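Local coordinates for protein polymerase X (PDB 2W9M) that probably catalyses template-directed DNA synthesis in repair as a family X DNA polymerase, and carries a zinc-binding PHP domain beside its polymerase part, at residues Asp98-Arg103 with Lys108-Leu113; Gln161-Gly166 with Gly529-Arg534; Gly191-Arg196 with Asp496-Glu501; Ala398-Asp403 with Leu410-Asp415; Asp415-Leu420 with Val446-Val451. All blocks are in the same frame, centred on the assembly; numbering follows the deposited sequence.

Contact 1 (Asp98-Arg103 with Lys108-Leu113); sequences DLLGVR and KKIRSL
I110 meets L99 and L100 with one atom, CD1, and the flat group it covers is the L99-L100 peptide. CD1 lies over one face of that peptide, 3.5 Å from L99 O, while on the opposite side of the plane V102 N donates to the same oxygen at 3.1 Å, closing the type I turn L99-V102. The rest of the contact is aliphatic. L100 CD2 comes to 3.5 Å from I110 CD1, the two side chains crossing at about a right angle. With its CG1 anti to the carbonyl carbon (chi1 -65°), I110 reaches out from its helix to both leucines. L99 adds its CB at 4.2 Å from I110 CD1, and L99 CD1 brushes L113 CD1 at 4.5 Å. Packing of this kind holds together the two helices of a helix-hairpin-helix unit, a motif whose hairpin commonly contacts the DNA backbone. Helices 94-99 and 107-115 form the pair, with L105 of the hairpin touching I110 and L113. Around them, helix 10-26 covers L100 and I110 through I26, helix 121-130 closes on L99 through L121 and L124, and helix 141-157 packs against V102.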
# COMPACT_ATOMS: atom_id res chain seq x y z
N ASP A 98 0.49 -5.77 -10.91
CA ASP A 98 -0.67 -6.65 -10.82
C ASP A 98 -1.47 -6.68 -12.11
O ASP A 98 -1.78 -7.76 -12.63
CB ASP A 98 -1.57 -6.22 -9.67
CG ASP A 98 -1.09 -6.71 -8.32
OD1 ASP A 98 -0.25 -7.65 -8.29
OD2 ASP A 98 -1.55 -6.18 -7.29
N LEU A 99 -1.80 -5.50 -12.63
CA LEU A 99 -2.55 -5.39 -13.88
C LEU A 99 -1.83 -6.09 -15.02
O LEU A 99 -2.47 -6.63 -15.93
CB LEU A 99 -2.80 -3.92 -14.24
CG LEU A 99 -3.64 -3.09 -13.26
CD1 LEU A 99 -3.96 -1.74 -13.87
CD2 LEU A 99 -4.91 -3.84 -12.89
N LEU A 100 -0.50 -6.07 -14.98
CA LEU A 100 0.32 -6.73 -16.01
C LEU A 100 0.19 -8.25 -15.94
O LEU A 100 0.71 -8.96 -16.79
CB LEU A 100 1.78 -6.32 -15.87
CG LEU A 100 2.13 -4.87 -16.23
CD1 LEU A 100 3.54 -4.55 -15.78
CD2 LEU A 100 1.98 -4.65 -17.71
N GLY A 101 -0.50 -8.74 -14.92
CA GLY A 101 -0.72 -10.17 -14.76
C GLY A 101 -2.14 -10.59 -15.08
O GLY A 101 -2.47 -11.78 -15.02
N VAL A 102 -2.99 -9.62 -15.42
CA VAL A 102 -4.36 -9.90 -15.81
C VAL A 102 -4.44 -10.35 -17.26
O VAL A 102 -4.27 -9.54 -18.18
CB VAL A 102 -5.26 -8.66 -15.63
CG1 VAL A 102 -6.69 -8.97 -16.04
CG2 VAL A 102 -5.21 -8.17 -14.20
N ARG A 103 -4.69 -11.63 -17.47
CA ARG A 103 -4.77 -12.20 -18.81
C ARG A 103 -5.76 -11.41 -19.67
O ARG A 103 -6.92 -11.25 -19.29
CB ARG A 103 -5.18 -13.67 -18.75
CG ARG A 103 -5.07 -14.40 -20.08
CD ARG A 103 -6.22 -15.38 -20.28
NE ARG A 103 -5.97 -16.70 -19.70
CZ ARG A 103 -6.47 -17.13 -18.55
NH1 ARG A 103 -7.26 -16.34 -17.83
NH2 ARG A 103 -6.19 -18.35 -18.12
N LYS A 108 -1.94 -0.92 -24.35
CA LYS A 108 -2.82 0.22 -24.58
C LYS A 108 -3.98 0.27 -23.59
O LYS A 108 -4.42 1.35 -23.18
CB LYS A 108 -3.35 0.20 -26.03
CG LYS A 108 -4.42 -0.85 -26.31
CD LYS A 108 -3.98 -2.27 -25.95
CE LYS A 108 -3.01 -2.86 -26.97
NZ LYS A 108 -1.68 -2.19 -26.96
N LYS A 109 -4.47 -0.90 -23.19
CA LYS A 109 -5.57 -0.99 -22.25
C LYS A 109 -5.10 -0.69 -20.83
O LYS A 109 -5.74 0.05 -20.09
CB LYS A 109 -6.23 -2.37 -22.31
CG LYS A 109 -7.06 -2.60 -23.56
CD LYS A 109 -8.03 -3.76 -23.36
CE LYS A 109 -9.14 -3.73 -24.39
NZ LYS A 109 -10.29 -4.59 -23.98
N ILE A 110 -3.96 -1.28 -20.45
CA ILE A 110 -3.39 -1.02 -19.14
C ILE A 110 -3.08 0.46 -18.99
O ILE A 110 -3.23 1.03 -17.91
CB ILE A 110 -2.12 -1.85 -18.90
CG1 ILE A 110 -2.48 -3.34 -18.86
CG2 ILE A 110 -1.43 -1.42 -17.61
CD1 ILE A 110 -1.43 -4.22 -18.22
N ARG A 111 -2.68 1.10 -20.08
CA ARG A 111 -2.39 2.52 -20.06
C ARG A 111 -3.65 3.37 -19.93
O ARG A 111 -3.64 4.41 -19.29
CB ARG A 111 -1.59 2.94 -21.29
CG ARG A 111 -1.68 4.41 -21.59
CD ARG A 111 -0.41 4.94 -22.21
NE ARG A 111 -0.45 6.39 -22.32
CZ ARG A 111 0.61 7.18 -22.20
NH1 ARG A 111 1.81 6.65 -21.96
NH2 ARG A 111 0.48 8.50 -22.31
N SER A 112 -4.75 2.91 -20.53
CA SER A 112 -5.99 3.67 -20.46
C SER A 112 -6.69 3.44 -19.12
O SER A 112 -7.41 4.32 -18.63
CB SER A 112 -6.92 3.34 -21.63
OG SER A 112 -7.69 2.18 -21.37
N LEU A 113 -6.48 2.27 -18.52
CA LEU A 113 -6.99 2.02 -17.17
C LEU A 113 -6.28 2.96 -16.19
O LEU A 113 -6.92 3.59 -15.35
CB LEU A 113 -6.77 0.56 -16.76
CG LEU A 113 -7.56 -0.53 -17.49
CD1 LEU A 113 -7.21 -1.90 -16.93
CD2 LEU A 113 -9.05 -0.28 -17.37

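Contact 2 (Gln161-Gly166 with Gly529-Arg534); sequences QSLRAG and GVMQAR
The capped start of helix 163-176, in the polymerase part of the chain, meets helix 526-535 of the PHP part here, and L163 carries the polymerase side alone. S162 is the N-cap: its OG accepts from A165 N at 3.3 Å with a nearly straight bond (174°), fixing the first turn from which L163 projects. With CG opposite the backbone N (chi1 177°), L163 sends CD2 across to the other helix. That methyl lies 4.1 Å from M531 SD and 3.9 Å from Q532 NE2, so one carbon serves both partners. M531 arrives at a slant, its chain bent at chi3 (72°), whereas Q532 comes from the direction opposite to L163 after a bend at chi2. The amide nitrogen is not spent on the leucine: Q532 NE2 donates to G191 O, in the turn before strand 194-203, which steadies the amide beside the methyl. Salt bridges at the margins, R164 with D525 and R534 with E302, supply the charged ties nearby. Across the two segments themselves the chemistry is purely van der Waals and only 92 Å² is buried, so this touch adds a small apolar contact between the two parts but little directional force.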
# COMPACT_ATOMS: atom_id res chain seq x y z
N GLN A 161 -5.39 -12.69 1.06
CA GLN A 161 -5.80 -11.51 0.31
C GLN A 161 -5.19 -10.24 0.89
O GLN A 161 -4.80 -10.22 2.06
CB GLN A 161 -7.32 -11.39 0.30
CG GLN A 161 -8.03 -12.59 -0.29
CD GLN A 161 -7.61 -12.86 -1.72
OE1 GLN A 161 -7.28 -11.93 -2.46
NE2 GLN A 161 -7.62 -14.12 -2.11
N SER A 162 -5.11 -9.19 0.08
CA SER A 162 -4.63 -7.90 0.57
C SER A 162 -5.69 -7.29 1.47
O SER A 162 -6.88 -7.60 1.33
CB SER A 162 -4.31 -6.95 -0.59
OG SER A 162 -5.48 -6.50 -1.25
N LEU A 163 -5.27 -6.43 2.39
CA LEU A 163 -6.21 -5.75 3.27
C LEU A 163 -7.26 -4.99 2.46
O LEU A 163 -8.41 -4.87 2.88
CB LEU A 163 -5.48 -4.79 4.20
CG LEU A 163 -6.36 -3.96 5.14
CD1 LEU A 163 -7.23 -4.87 6.00
CD2 LEU A 163 -5.50 -3.05 6.01
N ARG A 164 -6.85 -4.48 1.30
CA ARG A 164 -7.75 -3.70 0.45
C ARG A 164 -8.92 -4.53 -0.07
O ARG A 164 -10.07 -4.15 0.08
CB ARG A 164 -6.98 -3.08 -0.72
CG ARG A 164 -7.85 -2.23 -1.63
CD ARG A 164 -7.13 -1.85 -2.93
NE ARG A 164 -6.06 -0.88 -2.72
CZ ARG A 164 -4.77 -1.15 -2.90
NH1 ARG A 164 -4.39 -2.36 -3.30
NH2 ARG A 164 -3.86 -0.21 -2.69
N ALA A 165 -8.61 -5.67 -0.68
CA ALA A 165 -9.64 -6.56 -1.21
C ALA A 165 -10.57 -7.10 -0.13
O ALA A 165 -11.79 -7.08 -0.28
CB ALA A 165 -9.01 -7.72 -1.98
N GLY A 166 -9.99 -7.58 0.97
CA GLY A 166 -10.78 -8.10 2.07
C GLY A 166 -11.71 -7.07 2.68
O GLY A 166 -12.86 -7.35 2.98
N GLY A 529 -2.95 3.08 5.79
CA GLY A 529 -1.79 3.52 6.54
C GLY A 529 -2.16 3.88 7.97
O GLY A 529 -1.43 3.57 8.91
N VAL A 530 -3.30 4.55 8.12
CA VAL A 530 -3.78 4.94 9.44
C VAL A 530 -4.08 3.73 10.33
O VAL A 530 -3.80 3.76 11.53
CB VAL A 530 -5.03 5.84 9.34
CG1 VAL A 530 -5.72 5.95 10.68
CG2 VAL A 530 -4.65 7.22 8.81
N MET A 531 -4.62 2.66 9.74
CA MET A 531 -4.91 1.44 10.50
C MET A 531 -3.62 0.83 11.05
O MET A 531 -3.61 0.30 12.16
CB MET A 531 -5.63 0.41 9.63
CG MET A 531 -6.97 0.88 9.08
SD MET A 531 -7.85 -0.42 8.18
CE MET A 531 -8.36 -1.49 9.53
N GLN A 532 -2.54 0.92 10.28
CA GLN A 532 -1.23 0.45 10.72
C GLN A 532 -0.66 1.37 11.80
O GLN A 532 -0.12 0.90 12.80
CB GLN A 532 -0.26 0.38 9.53
CG GLN A 532 -0.81 -0.34 8.31
CD GLN A 532 -1.40 -1.70 8.64
OE1 GLN A 532 -0.70 -2.61 9.10
NE2 GLN A 532 -2.69 -1.86 8.38
N ALA A 533 -0.78 2.68 11.60
CA ALA A 533 -0.28 3.65 12.57
C ALA A 533 -0.96 3.52 13.93
O ALA A 533 -0.33 3.68 14.97
CB ALA A 533 -0.43 5.07 12.02
N ARG A 534 -2.26 3.22 13.92
CA ARG A 534 -3.02 3.13 15.16
C ARG A 534 -2.63 1.90 15.99
O ARG A 534 -2.64 1.95 17.22
CB ARG A 534 -4.52 3.15 14.88
CG ARG A 534 -4.99 4.46 14.29
CD ARG A 534 -6.40 4.36 13.77
NE ARG A 534 -7.35 4.09 14.84
CZ ARG A 534 -7.95 5.04 15.56
NH1 ARG A 534 -7.67 6.32 15.33
NH2 ARG A 534 -8.81 4.71 16.52

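Contact 3 (Gly191-Arg196 with Asp496-Glu501); sequences GLETVR and DLDWRE
E193 joins R500 and W499 through both of its carboxylate oxygens, and ion pairing leads. OE2 takes R500 NH2 at 3.0 Å on its syn lone pair, the N-H···O angle being 140° and the acceptor tilted from the guanidinium plane; R500 NH1 adds a weak bond to the same oxygen. Within its own segment R500 NH1 also bridges to D498 OD1 at 3.0 Å, almost in plane and straighter (165°), so the three residues form a salt-bridge network. As a plain hydrogen bond, W499 NE1 reaches E193 OE1 at 3.2 Å, weak and bent, with the oxygen at the edge of the indole. D498 is the N-cap of helix 499-505, its OD1 accepting weakly from R500 N. Van der Waals packing completes the set: W499 CZ2 lies over the centre of the R500 guanidinium, 3.5 Å above its plane, while the arginine chain stays extended from CG to NE. Replacing R500 by alanine is likely to leave the buried E193 carboxylate without this countercharge, close to the like charge of D498. OE1 of E193 stands 4.1 Å from D498 OD2, which has R460 as a further partner; the shared arginine is thus likely to offset the two acids and keep both ionised where the polymerase part meets the PHP part.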
# COMPACT_ATOMS: atom_id res chain seq x y z
N GLY A 191 -7.00 -4.71 10.86
CA GLY A 191 -6.07 -4.13 9.91
C GLY A 191 -4.86 -4.96 9.54
O GLY A 191 -3.83 -4.42 9.15
N LEU A 192 -4.99 -6.27 9.66
CA LEU A 192 -3.90 -7.16 9.28
C LEU A 192 -3.47 -6.82 7.85
O LEU A 192 -4.29 -6.82 6.93
CB LEU A 192 -4.35 -8.61 9.38
CG LEU A 192 -3.33 -9.58 9.98
CD1 LEU A 192 -3.05 -9.18 11.41
CD2 LEU A 192 -3.82 -11.01 9.90
N GLU A 193 -2.18 -6.52 7.66
CA GLU A 193 -1.66 -6.16 6.34
C GLU A 193 -2.06 -7.19 5.28
O GLU A 193 -2.26 -6.85 4.11
CB GLU A 193 -0.14 -5.98 6.38
CG GLU A 193 0.62 -7.13 7.02
CD GLU A 193 0.70 -7.03 8.54
OE1 GLU A 193 0.50 -5.92 9.07
OE2 GLU A 193 0.97 -8.06 9.19
N THR A 194 -2.18 -8.44 5.70
CA THR A 194 -2.66 -9.50 4.84
C THR A 194 -3.83 -10.20 5.54
O THR A 194 -3.86 -10.27 6.77
CB THR A 194 -1.54 -10.49 4.51
OG1 THR A 194 -0.84 -10.04 3.34
CG2 THR A 194 -2.10 -11.86 4.24
N VAL A 195 -4.78 -10.71 4.77
CA VAL A 195 -6.06 -11.15 5.32
C VAL A 195 -6.53 -12.51 4.81
O VAL A 195 -6.53 -12.76 3.60
CB VAL A 195 -7.14 -10.10 5.03
CG1 VAL A 195 -8.48 -10.76 4.78
CG2 VAL A 195 -7.23 -9.10 6.16
N ARG A 196 -6.94 -13.39 5.72
CA ARG A 196 -7.36 -14.74 5.34
C ARG A 196 -8.71 -14.76 4.64
O ARG A 196 -8.97 -15.63 3.80
CB ARG A 196 -7.39 -15.66 6.56
CG ARG A 196 -8.26 -15.16 7.70
CD ARG A 196 -8.19 -16.10 8.91
NE ARG A 196 -9.39 -16.92 9.07
CZ ARG A 196 -9.70 -17.96 8.30
NH1 ARG A 196 -8.93 -18.31 7.28
NH2 ARG A 196 -10.81 -18.64 8.54
N ASP A 496 4.46 -0.23 4.92
CA ASP A 496 5.86 -0.33 5.27
C ASP A 496 6.36 1.10 5.35
O ASP A 496 6.18 1.85 4.40
CB ASP A 496 6.57 -1.10 4.16
CG ASP A 496 8.08 -1.05 4.26
OD1 ASP A 496 8.74 -1.20 3.21
OD2 ASP A 496 8.61 -0.87 5.38
N LEU A 497 6.98 1.51 6.46
CA LEU A 497 7.39 0.70 7.61
C LEU A 497 6.31 -0.16 8.29
O LEU A 497 5.20 0.30 8.53
CB LEU A 497 7.99 1.63 8.66
CG LEU A 497 8.72 1.03 9.86
CD1 LEU A 497 10.02 0.38 9.41
CD2 LEU A 497 8.99 2.12 10.91
N ASP A 498 6.66 -1.41 8.60
CA ASP A 498 5.75 -2.32 9.28
C ASP A 498 5.32 -1.74 10.62
O ASP A 498 6.12 -1.10 11.31
CB ASP A 498 6.43 -3.68 9.49
CG ASP A 498 5.44 -4.76 9.92
OD1 ASP A 498 5.67 -5.37 10.98
OD2 ASP A 498 4.44 -4.99 9.20
N TRP A 499 4.07 -1.96 11.01
CA TRP A 499 3.56 -1.40 12.25
C TRP A 499 4.27 -1.98 13.47
O TRP A 499 4.33 -1.35 14.52
CB TRP A 499 2.04 -1.57 12.38
CG TRP A 499 1.58 -2.99 12.56
CD1 TRP A 499 1.15 -3.83 11.58
CD2 TRP A 499 1.50 -3.72 13.79
NE1 TRP A 499 0.81 -5.05 12.12
CE2 TRP A 499 1.02 -5.01 13.47
CE3 TRP A 499 1.80 -3.42 15.12
CZ2 TRP A 499 0.83 -5.99 14.44
CZ3 TRP A 499 1.61 -4.40 16.08
CH2 TRP A 499 1.13 -5.67 15.74
N ARG A 500 4.83 -3.17 13.31
CA ARG A 500 5.57 -3.80 14.40
C ARG A 500 6.84 -3.03 14.71
O ARG A 500 7.19 -2.87 15.87
CB ARG A 500 5.89 -5.26 14.07
CG ARG A 500 4.69 -6.17 14.15
CD ARG A 500 4.88 -7.44 13.35
NE ARG A 500 3.61 -8.13 13.14
CZ ARG A 500 2.76 -7.86 12.15
NH1 ARG A 500 3.06 -6.91 11.27
NH2 ARG A 500 1.63 -8.53 12.04
N GLU A 501 7.53 -2.56 13.68
CA GLU A 501 8.74 -1.77 13.88
C GLU A 501 8.42 -0.36 14.35
O GLU A 501 9.17 0.23 15.13
CB GLU A 501 9.58 -1.74 12.60
CG GLU A 501 10.06 -3.11 12.14
CD GLU A 501 10.98 -3.78 13.15
OE1 GLU A 501 11.41 -3.11 14.12
OE2 GLU A 501 11.28 -4.98 12.97

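Contact 4 (Ala398-Asp403 with Leu410-Asp415); sequences AGSEVD and LDFPDD. With ZN (zinc ion), chain D; ZN (zinc ion), chain E.
This is a buried strand-to-loop contact in the PHP domain, where strand 396-403 packs against the segment that leads from it into helix 414-417. One backbone bond pins the two together: D411 N donates to D403 O at 3.0 Å, nearly along the C=O axis although the N-H is turned off line (131°). V402 packs beside this bond. Its CG1, anti to the backbone N (chi1 -179°), is pressed against L410 CB at 3.8 Å and against the D411 amide nitrogen, while CG2 comes to 4.0 Å from F412 CD2. The F412 ring turns its edge to S400, whose OG lies in the ring plane at 3.5 Å from CE2. Strand, loop and helix, with strand 422-426 after them, make a beta-alpha-beta unit of the seven-stranded parallel sheet on which the zinc site is built. E401, alternating with S400 and V402, points away from the loop, its chain fully extended so that the carboxylate bridges two zinc ions: OE1 binds one at 2.2 Å and OE2 the other at 2.1 Å. H332, H334 and D516 complete the first site, H428 and H456 the second. On the loop side, D411 OD2 accepts from A367 N and also bonds S365 OG, the same hydroxyl that meets D403 N.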
# COMPACT_ATOMS: atom_id res chain seq x y z
N ALA A 398 6.45 21.32 -3.25
CA ALA A 398 7.20 20.62 -4.28
C ALA A 398 8.24 19.68 -3.70
O ALA A 398 9.09 20.09 -2.90
CB ALA A 398 7.85 21.60 -5.24
N GLY A 399 8.19 18.42 -4.11
CA GLY A 399 9.17 17.46 -3.66
C GLY A 399 9.61 16.55 -4.79
O GLY A 399 9.25 16.74 -5.95
N SER A 400 10.40 15.55 -4.43
CA SER A 400 10.84 14.54 -5.38
C SER A 400 11.14 13.26 -4.64
O SER A 400 11.59 13.29 -3.50
CB SER A 400 12.08 15.03 -6.13
OG SER A 400 12.65 14.00 -6.91
N GLU A 401 10.88 12.12 -5.27
CA GLU A 401 11.32 10.85 -4.69
C GLU A 401 12.66 10.48 -5.30
O GLU A 401 12.72 9.85 -6.35
CB GLU A 401 10.30 9.74 -4.92
CG GLU A 401 10.65 8.48 -4.14
CD GLU A 401 9.68 7.35 -4.36
OE1 GLU A 401 8.69 7.55 -5.10
OE2 GLU A 401 9.91 6.26 -3.78
N VAL A 402 13.73 10.89 -4.62
CA VAL A 402 15.08 10.71 -5.12
C VAL A 402 15.57 9.29 -4.90
O VAL A 402 15.55 8.79 -3.77
CB VAL A 402 16.03 11.70 -4.44
CG1 VAL A 402 17.45 11.55 -4.97
CG2 VAL A 402 15.53 13.12 -4.63
N ASP A 403 15.99 8.63 -5.98
CA ASP A 403 16.48 7.26 -5.90
C ASP A 403 17.82 7.24 -5.18
O ASP A 403 18.64 8.14 -5.37
CB ASP A 403 16.62 6.68 -7.31
CG ASP A 403 16.40 5.16 -7.35
OD1 ASP A 403 16.97 4.45 -6.49
OD2 ASP A 403 15.67 4.69 -8.25
N LEU A 410 22.78 10.06 -3.68
CA LEU A 410 21.45 10.42 -4.18
C LEU A 410 21.43 10.74 -5.68
O LEU A 410 22.41 11.22 -6.24
CB LEU A 410 20.88 11.59 -3.37
CG LEU A 410 20.05 11.27 -2.12
CD1 LEU A 410 20.43 9.93 -1.49
CD2 LEU A 410 20.15 12.40 -1.11
N ASP A 411 20.29 10.46 -6.30
CA ASP A 411 20.14 10.57 -7.75
C ASP A 411 20.24 12.01 -8.29
O ASP A 411 20.59 12.22 -9.45
CB ASP A 411 18.81 9.93 -8.18
CG ASP A 411 18.75 9.64 -9.68
OD1 ASP A 411 19.81 9.49 -10.31
OD2 ASP A 411 17.62 9.57 -10.22
N PHE A 412 19.93 13.00 -7.45
CA PHE A 412 20.05 14.40 -7.84
C PHE A 412 21.20 15.09 -7.11
O PHE A 412 21.51 14.76 -5.97
CB PHE A 412 18.76 15.16 -7.55
CG PHE A 412 17.66 14.91 -8.54
CD1 PHE A 412 17.94 14.84 -9.89
CD2 PHE A 412 16.35 14.78 -8.12
CE1 PHE A 412 16.93 14.63 -10.81
CE2 PHE A 412 15.33 14.57 -9.03
CZ PHE A 412 15.63 14.49 -10.38
N PRO A 413 21.84 16.07 -7.78
CA PRO A 413 22.91 16.85 -7.14
C PRO A 413 22.34 17.70 -6.00
O PRO A 413 21.15 17.99 -6.00
CB PRO A 413 23.40 17.76 -8.28
CG PRO A 413 22.93 17.11 -9.54
CD PRO A 413 21.63 16.46 -9.18
N ASP A 414 23.19 18.09 -5.06
CA ASP A 414 22.75 18.86 -3.89
C ASP A 414 22.05 20.17 -4.26
O ASP A 414 21.08 20.56 -3.61
CB ASP A 414 23.92 19.15 -2.95
CG ASP A 414 24.33 17.93 -2.13
OD1 ASP A 414 23.81 16.83 -2.40
OD2 ASP A 414 25.17 18.09 -1.22
N ASP A 415 22.56 20.86 -5.27
CA ASP A 415 21.98 22.14 -5.67
C ASP A 415 20.55 21.97 -6.20
O ASP A 415 19.70 22.83 -5.99
CB ASP A 415 22.85 22.84 -6.72
CG ASP A 415 23.25 21.92 -7.85
OD1 ASP A 415 22.67 22.04 -8.95
OD2 ASP A 415 24.14 21.07 -7.63
ZN ZN D . 6.69 6.71 -4.62
ZN ZN E . 8.72 4.57 -4.24

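Contact 5 (Asp415-Leu420 with Val446-Val451); sequences DVLGEL and VSHPLV
The short helix 414-417 and the irregular segment 446-451 approach each other with L417 and L450 facing, their CA atoms 7.1 Å apart. Both segments precede strands of the parallel PHP sheet: 415-420 turns into strand 422-426, while the loop segment 446-451 links helix 435-446 to strand 453-454, so the contact ties two helix-to-strand connections together. In 446-451 the turn is held by a side chain: L450 N donates to H448 ND1 at 2.9 Å, nearly straight (165°) and in the plane of the ring. P449 CD sits over one face of the imidazole, 3.1 Å above the plane and offset toward the rim. H448 NE2 bonds D414 OD1 at the head of the facing helix, so the ring is gripped at both nitrogens. CG of H448, opposite the backbone N (chi1 -168°), carries the ring toward L417, whose CD1 comes obliquely to 4.0 Å from H448 CE1. Without the imidazole, as with an alanine at H448, the L450 amide and the D414 carboxylate would probably lose these mates and a gap would open beside L417 CD1. L417 also supplies the aliphatic side of the contact, and its other methyl, CD2, reaches V402 and F412 further in. Its CB lies 3.8 Å from L450 CD1, and that same leucine methyl of L450 rests 4.0 Å from G418 N.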
# COMPACT_ATOMS: atom_id res chain seq x y z
N ASP A 415 22.56 20.86 -5.27
CA ASP A 415 21.98 22.14 -5.67
C ASP A 415 20.55 21.97 -6.20
O ASP A 415 19.70 22.83 -5.99
CB ASP A 415 22.85 22.84 -6.72
CG ASP A 415 23.25 21.92 -7.85
OD1 ASP A 415 22.67 22.04 -8.95
OD2 ASP A 415 24.14 21.07 -7.63
N VAL A 416 20.31 20.86 -6.89
CA VAL A 416 18.97 20.55 -7.39
C VAL A 416 18.02 20.21 -6.25
O VAL A 416 16.88 20.68 -6.23
CB VAL A 416 19.00 19.38 -8.38
CG1 VAL A 416 17.58 18.95 -8.74
CG2 VAL A 416 19.78 19.75 -9.63
N LEU A 417 18.50 19.41 -5.30
CA LEU A 417 17.72 19.06 -4.11
C LEU A 417 17.38 20.30 -3.30
O LEU A 417 16.43 20.31 -2.52
CB LEU A 417 18.49 18.07 -3.23
CG LEU A 417 18.84 16.72 -3.85
CD1 LEU A 417 19.61 15.85 -2.86
CD2 LEU A 417 17.57 16.02 -4.31
N GLY A 418 18.18 21.35 -3.48
CA GLY A 418 18.00 22.59 -2.74
C GLY A 418 16.82 23.43 -3.21
O GLY A 418 16.35 24.31 -2.49
N GLU A 419 16.35 23.17 -4.43
CA GLU A 419 15.20 23.89 -4.99
C GLU A 419 13.88 23.36 -4.44
O GLU A 419 12.85 24.02 -4.53
CB GLU A 419 15.18 23.76 -6.51
CG GLU A 419 16.20 24.61 -7.25
CD GLU A 419 15.84 24.77 -8.73
OE1 GLU A 419 16.47 24.09 -9.57
OE2 GLU A 419 14.93 25.57 -9.03
N LEU A 420 13.92 22.16 -3.87
CA LEU A 420 12.71 21.47 -3.44
C LEU A 420 12.27 21.89 -2.03
O LEU A 420 13.08 22.28 -1.20
CB LEU A 420 12.92 19.96 -3.51
CG LEU A 420 13.20 19.41 -4.91
CD1 LEU A 420 13.73 17.99 -4.88
CD2 LEU A 420 11.95 19.50 -5.77
N VAL A 446 19.97 8.37 4.49
CA VAL A 446 19.17 9.04 5.52
C VAL A 446 20.01 10.01 6.35
O VAL A 446 19.48 10.73 7.20
CB VAL A 446 18.45 8.04 6.45
CG1 VAL A 446 17.45 7.19 5.67
CG2 VAL A 446 19.46 7.16 7.17
N SER A 447 21.32 10.02 6.11
CA SER A 447 22.22 10.92 6.82
C SER A 447 22.48 12.20 6.04
O SER A 447 23.19 13.09 6.51
CB SER A 447 23.55 10.22 7.12
OG SER A 447 23.41 9.23 8.13
N HIS A 448 21.91 12.29 4.84
CA HIS A 448 22.10 13.45 3.97
C HIS A 448 21.51 14.68 4.65
O HIS A 448 20.50 14.59 5.34
CB HIS A 448 21.45 13.20 2.61
CG HIS A 448 21.82 14.19 1.56
ND1 HIS A 448 21.30 15.47 1.51
CD2 HIS A 448 22.63 14.08 0.48
CE1 HIS A 448 21.79 16.11 0.46
NE2 HIS A 448 22.60 15.28 -0.18
N PRO A 449 22.14 15.85 4.47
CA PRO A 449 21.67 17.09 5.10
C PRO A 449 20.30 17.55 4.60
O PRO A 449 19.59 18.23 5.33
CB PRO A 449 22.74 18.12 4.69
CG PRO A 449 23.94 17.32 4.33
CD PRO A 449 23.43 16.02 3.78
N LEU A 450 19.94 17.20 3.37
CA LEU A 450 18.72 17.72 2.75
C LEU A 450 17.53 16.75 2.78
O LEU A 450 16.39 17.15 2.52
CB LEU A 450 19.00 18.18 1.32
CG LEU A 450 19.95 19.38 1.17
CD1 LEU A 450 20.01 19.84 -0.28
CD2 LEU A 450 19.52 20.51 2.07
N VAL A 451 17.79 15.49 3.09
CA VAL A 451 16.74 14.47 3.12
C VAL A 451 15.73 14.75 4.22
O VAL A 451 16.12 15.03 5.35
CB VAL A 451 17.33 13.07 3.34
CG1 VAL A 451 16.23 12.05 3.52
CG2 VAL A 451 18.23 12.70 2.18

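Contact 1 comes first along the chain and stands apart in the helix-hairpin-helix region, its centre 24 Å from that of contact 2 and 36 Å from that of contact 5. Contacts 2 and 3, with centres 7 Å apart, form one seam between the polymerase and PHP parts: they are bonded through Q161 to V195 on neighbouring strands and packed together where W499 meets Q532, and contact 3 nests inside the loop closed by contact 2. Contacts 4 and 5 lie inside that loop too, in series and also 7 Å apart, sharing D415 and helix 414-417. Their centres lie about 30 Å from those of contacts 2 and 3, in the PHP part, where contact 4 holds E401, the ligand shared by two zinc ions.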